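Local coordinates for protein sphingomyelinase C (Streptomyces griseocarneus, PDB 7CNE) that belongs to the endonuclease/exonuclease/phosphatase family of enzymes, which share a DNase I-like fold, at residues Ala259-Trp273 and Tyr284-Asn298. Numbering follows the deposited sequence.
Sequences AGWRNTVVQETSAPW and YTDLSGHYPVIAGAN
Trp-261 lays its indole over the backbone of Gly-296, whose CA sits 4.0 Å from the centroid of the six-membered ring in a CH-pi contact. Ala-295 CB meets CZ2 of the same indole. These residues belong to two antiparallel strands, 261-265 and 293-297. Arg-262 with Gly-296 and Thr-264 with Ile-294 are hydrogen-bonded pairs, each bonded both ways. At the C-terminus, Asn-298 N donates to Gly-260 O at 2.8 Å. The Asn-298 amide stacks on the Arg-262 guanidinium, the planes 25° apart, while Arg-262 NE bonds Ser-218 OG on strand 218-221. Arg-262 O takes two donors from opposite faces of its carbonyl plane, Gly-296 N and Asn-263 ND2.

Beyond the strands, Val-266 N still reaches Pro-292 O at 3.0 Å. Gln-267 then runs extended alongside Tyr-291. Its CG lies over the ring face, and NE2 donates to Tyr-291 OH at 3.0 Å. The amide and ring planes stand 89° apart. NE2 also bonds Glu-230, which helps fix the amide.

A water bridges Glu-268 O and Leu-287 N. Ser-270 N binds Thr-285 O. Trp-273 and Tyr-284 form a further pair bonded both ways, apart from the first two. With CG between the backbone N and the carbonyl carbon (chi1 57°), the Trp-273 indole lies against Tyr-284 CB and CD1. Its NE1 donates to Asp-286 O at 3.0 Å.

Ser-232 binds Asp-286 OD1. Trp-261 NE1 and Asn-263 OD1 reach Val-249 on strand 247-251, joining the two sheets of the DNase I-like sandwich. In its own sheet, strand 261-265 lies between 293-297 and 218-221, and 293-297 is flanked in turn by strand 12-19. The Trp-273 end starts the separate hairpin of 273-276 and 281-284, beside helix 30-39.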
loop_
_atom_site.group_PDB
_atom_site.type_symbol
_atom_site.label_atom_id
_atom_site.label_comp_id
_atom_site.label_asym_id
_atom_site.label_seq_id
_atom_site.Cartn_x
_atom_site.Cartn_y
_atom_site.Cartn_z
ATOM N N ALA A 259 15.409 7.478 -14.985
ATOM C CA ALA A 259 14.635 8.044 -16.073
ATOM C C ALA A 259 13.600 7.034 -16.558
ATOM O O ALA A 259 13.765 5.815 -16.420
ATOM C CB ALA A 259 15.553 8.464 -17.227
ATOM N N GLY A 260 12.517 7.554 -17.126
ATOM C CA GLY A 260 11.496 6.676 -17.665
ATOM C C GLY A 260 10.824 5.834 -16.605
ATOM O O GLY A 260 10.544 4.650 -16.833
ATOM N N TRP A 261 10.555 6.424 -15.442
ATOM C CA TRP A 261 9.902 5.708 -14.357
ATOM C C TRP A 261 8.450 5.428 -14.711
ATOM O O TRP A 261 7.710 6.333 -15.113
ATOM C CB TRP A 261 9.990 6.529 -13.076
ATOM C CG TRP A 261 9.452 5.843 -11.874
ATOM C CD1 TRP A 261 8.276 6.111 -11.228
ATOM C CD2 TRP A 261 10.083 4.783 -11.147
ATOM N NE1 TRP A 261 8.133 5.266 -10.144
ATOM C CE2 TRP A 261 9.229 4.447 -10.073
ATOM C CE3 TRP A 261 11.284 4.076 -11.308
ATOM C CZ2 TRP A 261 9.542 3.446 -9.163
ATOM C CZ3 TRP A 261 11.594 3.085 -10.408
ATOM C CH2 TRP A 261 10.725 2.771 -9.348
ATOM N N ARG A 262 8.032 4.178 -14.540
ATOM C CA ARG A 262 6.699 3.733 -14.918
ATOM C C ARG A 262 5.961 3.147 -13.713
ATOM O O ARG A 262 6.573 2.553 -12.821
ATOM C CB ARG A 262 6.799 2.690 -16.055
ATOM C CG ARG A 262 5.476 2.038 -16.471
ATOM C CD ARG A 262 5.656 1.222 -17.762
ATOM N NE ARG A 262 5.856 2.099 -18.917
ATOM C CZ ARG A 262 5.807 1.705 -20.186
ATOM N NH1 ARG A 262 5.595 0.427 -20.489
ATOM N NH2 ARG A 262 5.988 2.593 -21.154
ATOM N N ASN A 263 4.641 3.339 -13.681
ATOM C CA ASN A 263 3.725 2.538 -12.863
ATOM C C ASN A 263 2.860 1.731 -13.826
ATOM O O ASN A 263 2.165 2.319 -14.662
ATOM C CB ASN A 263 2.805 3.402 -11.981
ATOM C CG ASN A 263 3.510 4.056 -10.785
ATOM O OD1 ASN A 263 2.838 4.635 -9.922
ATOM N ND2 ASN A 263 4.839 3.993 -10.735
ATOM N N THR A 264 2.880 0.406 -13.711
ATOM C CA THR A 264 2.047 -0.453 -14.551
ATOM C C THR A 264 0.980 -1.133 -13.701
ATOM O O THR A 264 1.302 -1.837 -12.735
ATOM C CB THR A 264 2.890 -1.499 -15.282
ATOM O OG1 THR A 264 3.890 -0.830 -16.055
ATOM C CG2 THR A 264 2.016 -2.325 -16.215
ATOM N N VAL A 265 -0.283 -0.913 -14.053
ATOM C CA VAL A 265 -1.394 -1.607 -13.408
ATOM C C VAL A 265 -1.549 -2.963 -14.088
ATOM O O VAL A 265 -1.772 -3.035 -15.301
ATOM C CB VAL A 265 -2.689 -0.789 -13.499
ATOM C CG1 VAL A 265 -3.803 -1.455 -12.677
ATOM C CG2 VAL A 265 -2.447 0.666 -13.040
ATOM N N VAL A 266 -1.419 -4.037 -13.320
ATOM C CA VAL A 266 -1.322 -5.387 -13.872
ATOM C C VAL A 266 -2.606 -6.128 -13.529
ATOM O O VAL A 266 -2.830 -6.492 -12.368
ATOM C CB VAL A 266 -0.095 -6.137 -13.336
ATOM C CG1 VAL A 266 -0.121 -7.574 -13.807
ATOM C CG2 VAL A 266 1.200 -5.445 -13.768
ATOM N N GLN A 267 -3.439 -6.379 -14.541
ATOM C CA GLN A 267 -4.714 -7.080 -14.355
ATOM C C GLN A 267 -4.482 -8.590 -14.451
ATOM O O GLN A 267 -4.734 -9.229 -15.473
ATOM C CB GLN A 267 -5.728 -6.588 -15.382
ATOM C CG GLN A 267 -7.135 -7.165 -15.265
ATOM C CD GLN A 267 -8.048 -6.639 -16.354
ATOM O OE1 GLN A 267 -7.714 -6.695 -17.535
ATOM N NE2 GLN A 267 -9.188 -6.087 -15.959
ATOM N N GLU A 268 -3.978 -9.171 -13.358
ATOM C CA GLU A 268 -3.712 -10.606 -13.286
ATOM C C GLU A 268 -4.810 -11.272 -12.463
ATOM O O GLU A 268 -5.008 -10.928 -11.290
ATOM C CB GLU A 268 -2.335 -10.902 -12.680
ATOM C CG GLU A 268 -2.108 -12.405 -12.406
ATOM C CD GLU A 268 -0.736 -12.753 -11.817
ATOM O OE1 GLU A 268 0.192 -11.917 -11.856
ATOM O OE2 GLU A 268 -0.581 -13.886 -11.315
ATOM N N THR A 269 -5.534 -12.208 -13.079
ATOM C CA THR A 269 -6.608 -12.912 -12.393
ATOM C C THR A 269 -6.090 -14.191 -11.741
ATOM O O THR A 269 -4.954 -14.624 -11.958
ATOM C CB THR A 269 -7.757 -13.249 -13.345
ATOM O OG1 THR A 269 -7.280 -14.078 -14.411
ATOM C CG2 THR A 269 -8.377 -11.984 -13.911
ATOM N N SER A 270 -6.948 -14.795 -10.929
ATOM C CA SER A 270 -6.614 -15.982 -10.165
ATOM C C SER A 270 -7.533 -17.124 -10.570
ATOM O O SER A 270 -8.602 -16.911 -11.147
ATOM C CB SER A 270 -6.755 -15.733 -8.659
ATOM O OG SER A 270 -8.132 -15.663 -8.267
ATOM N N ALA A 271 -7.117 -18.340 -10.236
ATOM C CA ALA A 271 -8.039 -19.461 -10.293
ATOM C C ALA A 271 -9.255 -19.154 -9.419
ATOM O O ALA A 271 -9.150 -18.413 -8.434
ATOM C CB ALA A 271 -7.359 -20.747 -9.819
ATOM N N PRO A 272 -10.430 -19.679 -9.775
ATOM C CA PRO A 272 -11.612 -19.427 -8.950
ATOM C C PRO A 272 -11.437 -19.986 -7.550
ATOM O O PRO A 272 -10.778 -21.008 -7.336
ATOM C CB PRO A 272 -12.741 -20.148 -9.702
ATOM C CG PRO A 272 -12.047 -21.129 -10.598
ATOM C CD PRO A 272 -10.764 -20.442 -10.990
ATOM N N TRP A 273 -12.030 -19.275 -6.590
ATOM C CA TRP A 273 -12.124 -19.715 -5.212
ATOM C C TRP A 273 -13.507 -19.325 -4.718
ATOM O O TRP A 273 -14.078 -18.322 -5.153
ATOM C CB TRP A 273 -11.023 -19.109 -4.326
ATOM C CG TRP A 273 -11.007 -17.611 -4.338
ATOM C CD1 TRP A 273 -10.405 -16.807 -5.259
ATOM C CD2 TRP A 273 -11.645 -16.741 -3.396
ATOM N NE1 TRP A 273 -10.623 -15.483 -4.942
ATOM C CE2 TRP A 273 -11.384 -15.419 -3.804
ATOM C CE3 TRP A 273 -12.417 -16.951 -2.245
ATOM C CZ2 TRP A 273 -11.861 -14.311 -3.102
ATOM C CZ3 TRP A 273 -12.885 -15.854 -1.548
ATOM C CH2 TRP A 273 -12.606 -14.549 -1.979
ATOM N N TYR A 284 -15.049 -16.120 -6.788
ATOM C CA TYR A 284 -14.280 -14.969 -7.236
ATOM C C TYR A 284 -13.076 -15.432 -8.044
ATOM O O TYR A 284 -12.596 -16.560 -7.888
ATOM C CB TYR A 284 -13.816 -14.120 -6.044
ATOM C CG TYR A 284 -14.970 -13.633 -5.198
ATOM C CD1 TYR A 284 -15.400 -14.352 -4.090
ATOM C CD2 TYR A 284 -15.645 -12.467 -5.529
ATOM C CE1 TYR A 284 -16.477 -13.909 -3.316
ATOM C CE2 TYR A 284 -16.713 -12.016 -4.766
ATOM C CZ TYR A 284 -17.122 -12.743 -3.664
ATOM O OH TYR A 284 -18.182 -12.288 -2.917
ATOM N N THR A 285 -12.586 -14.543 -8.912
ATOM C CA THR A 285 -11.428 -14.838 -9.751
ATOM C C THR A 285 -10.357 -13.765 -9.610
ATOM O O THR A 285 -9.583 -13.533 -10.540
ATOM C CB THR A 285 -11.826 -15.000 -11.221
ATOM O OG1 THR A 285 -12.771 -13.989 -11.579
ATOM C CG2 THR A 285 -12.429 -16.393 -11.480
ATOM N N ASP A 286 -10.306 -13.095 -8.454
ATOM C CA ASP A 286 -9.235 -12.158 -8.139
ATOM C C ASP A 286 -8.807 -12.367 -6.698
ATOM O O ASP A 286 -9.598 -12.821 -5.865
ATOM C CB ASP A 286 -9.648 -10.694 -8.334
ATOM C CG ASP A 286 -10.105 -10.406 -9.745
ATOM O OD1 ASP A 286 -11.295 -10.643 -10.036
ATOM O OD2 ASP A 286 -9.270 -9.960 -10.561
ATOM N N LEU A 287 -7.548 -12.029 -6.410
ATOM C CA LEU A 287 -7.020 -12.227 -5.069
ATOM C C LEU A 287 -7.299 -11.040 -4.154
ATOM O O LEU A 287 -7.118 -11.151 -2.936
ATOM C CB LEU A 287 -5.518 -12.513 -5.132
ATOM C CG LEU A 287 -5.175 -13.866 -5.776
ATOM C CD1 LEU A 287 -3.670 -14.088 -5.836
ATOM C CD2 LEU A 287 -5.849 -15.001 -5.021
ATOM N N SER A 288 -7.751 -9.924 -4.705
ATOM C CA SER A 288 -8.176 -8.782 -3.907
ATOM C C SER A 288 -9.013 -7.891 -4.809
ATOM O O SER A 288 -9.192 -8.173 -6.000
ATOM C CB SER A 288 -6.982 -8.035 -3.298
ATOM O OG SER A 288 -6.367 -7.174 -4.227
ATOM N N GLY A 289 -9.546 -6.817 -4.227
ATOM C CA GLY A 289 -10.323 -5.876 -5.003
ATOM C C GLY A 289 -9.505 -4.904 -5.818
ATOM O O GLY A 289 -10.058 -4.227 -6.690
ATOM N N HIS A 290 -8.202 -4.826 -5.558
ATOM C CA HIS A 290 -7.286 -3.984 -6.311
ATOM C C HIS A 290 -6.484 -4.829 -7.300
ATOM O O HIS A 290 -6.347 -6.046 -7.152
ATOM C CB HIS A 290 -6.324 -3.247 -5.372
ATOM C CG HIS A 290 -6.970 -2.156 -4.567
ATOM N ND1 HIS A 290 -6.663 -0.823 -4.739
ATOM C CD2 HIS A 290 -7.893 -2.201 -3.576
ATOM C CE1 HIS A 290 -7.371 -0.094 -3.894
ATOM N NE2 HIS A 290 -8.131 -0.906 -3.180
ATOM N N TYR A 291 -5.965 -4.176 -8.288
ATOM C CA TYR A 291 -4.910 -4.787 -9.069
ATOM C C TYR A 291 -3.548 -4.346 -8.549
ATOM O O TYR A 291 -3.387 -3.208 -8.099
ATOM C CB TYR A 291 -5.035 -4.405 -10.548
ATOM C CG TYR A 291 -6.287 -4.955 -11.200
ATOM C CD1 TYR A 291 -6.640 -6.299 -11.061
ATOM C CD2 TYR A 291 -7.118 -4.129 -11.955
ATOM C CE1 TYR A 291 -7.798 -6.805 -11.671
ATOM C CE2 TYR A 291 -8.270 -4.620 -12.559
ATOM C CZ TYR A 291 -8.603 -5.953 -12.413
ATOM O OH TYR A 291 -9.747 -6.427 -13.021
ATOM N N PRO A 292 -2.556 -5.232 -8.598
ATOM C CA PRO A 292 -1.191 -4.827 -8.253
ATOM C C PRO A 292 -0.670 -3.768 -9.217
ATOM O O PRO A 292 -1.013 -3.739 -10.403
ATOM C CB PRO A 292 -0.394 -6.132 -8.379
ATOM C CG PRO A 292 -1.166 -6.931 -9.412
ATOM C CD PRO A 292 -2.616 -6.627 -9.075
ATOM N N VAL A 293 0.160 -2.879 -8.683
ATOM C CA VAL A 293 0.861 -1.879 -9.475
ATOM C C VAL A 293 2.350 -2.155 -9.337
ATOM O O VAL A 293 2.877 -2.210 -8.219
ATOM C CB VAL A 293 0.516 -0.451 -9.026
ATOM C CG1 VAL A 293 1.463 0.561 -9.677
ATOM C CG2 VAL A 293 -0.934 -0.145 -9.359
ATOM N N ILE A 294 3.020 -2.348 -10.462
ATOM C CA ILE A 294 4.448 -2.615 -10.486
ATOM C C ILE A 294 5.126 -1.397 -11.086
ATOM O O ILE A 294 4.773 -0.954 -12.188
ATOM C CB ILE A 294 4.778 -3.892 -11.267
ATOM C CG1 ILE A 294 4.231 -5.109 -10.510
ATOM C CG2 ILE A 294 6.298 -4.002 -11.474
ATOM C CD1 ILE A 294 4.150 -6.363 -11.338
ATOM N N ALA A 295 6.081 -0.849 -10.351
ATOM C CA ALA A 295 6.789 0.358 -10.738
ATOM C C ALA A 295 8.239 0.038 -11.051
ATOM O O ALA A 295 8.885 -0.714 -10.317
ATOM C CB ALA A 295 6.742 1.396 -9.625
ATOM N N GLY A 296 8.767 0.650 -12.103
ATOM C CA GLY A 296 10.174 0.472 -12.401
ATOM C C GLY A 296 10.560 1.281 -13.618
ATOM O O GLY A 296 9.710 1.816 -14.335
ATOM N N ALA A 297 11.871 1.371 -13.831
ATOM C CA ALA A 297 12.379 2.074 -14.997
ATOM C C ALA A 297 11.992 1.304 -16.247
ATOM O O ALA A 297 12.199 0.088 -16.336
ATOM C CB ALA A 297 13.898 2.241 -14.921
ATOM N N ASN A 298 11.387 2.004 -17.193
ATOM C CA ASN A 298 11.046 1.408 -18.467
ATOM C C ASN A 298 12.273 1.471 -19.369
ATOM O O ASN A 298 12.432 2.420 -20.139
ATOM C CB ASN A 298 9.865 2.137 -19.103
ATOM C CG ASN A 298 9.260 1.367 -20.260
ATOM O OD1 ASN A 298 9.144 0.135 -20.217
ATOM N ND2 ASN A 298 8.899 2.087 -21.320
ATOM O OXT ASN A 298 13.139 0.594 -19.330
HETATM O O HOH W 1 14.432 3.851 -18.284
HETATM O O HOH W 2 5.988 -0.861 -14.524
HETATM O O HOH W 3 -6.644 -9.405 -9.636
HETATM O O HOH W 4 -5.672 -11.900 -8.603
#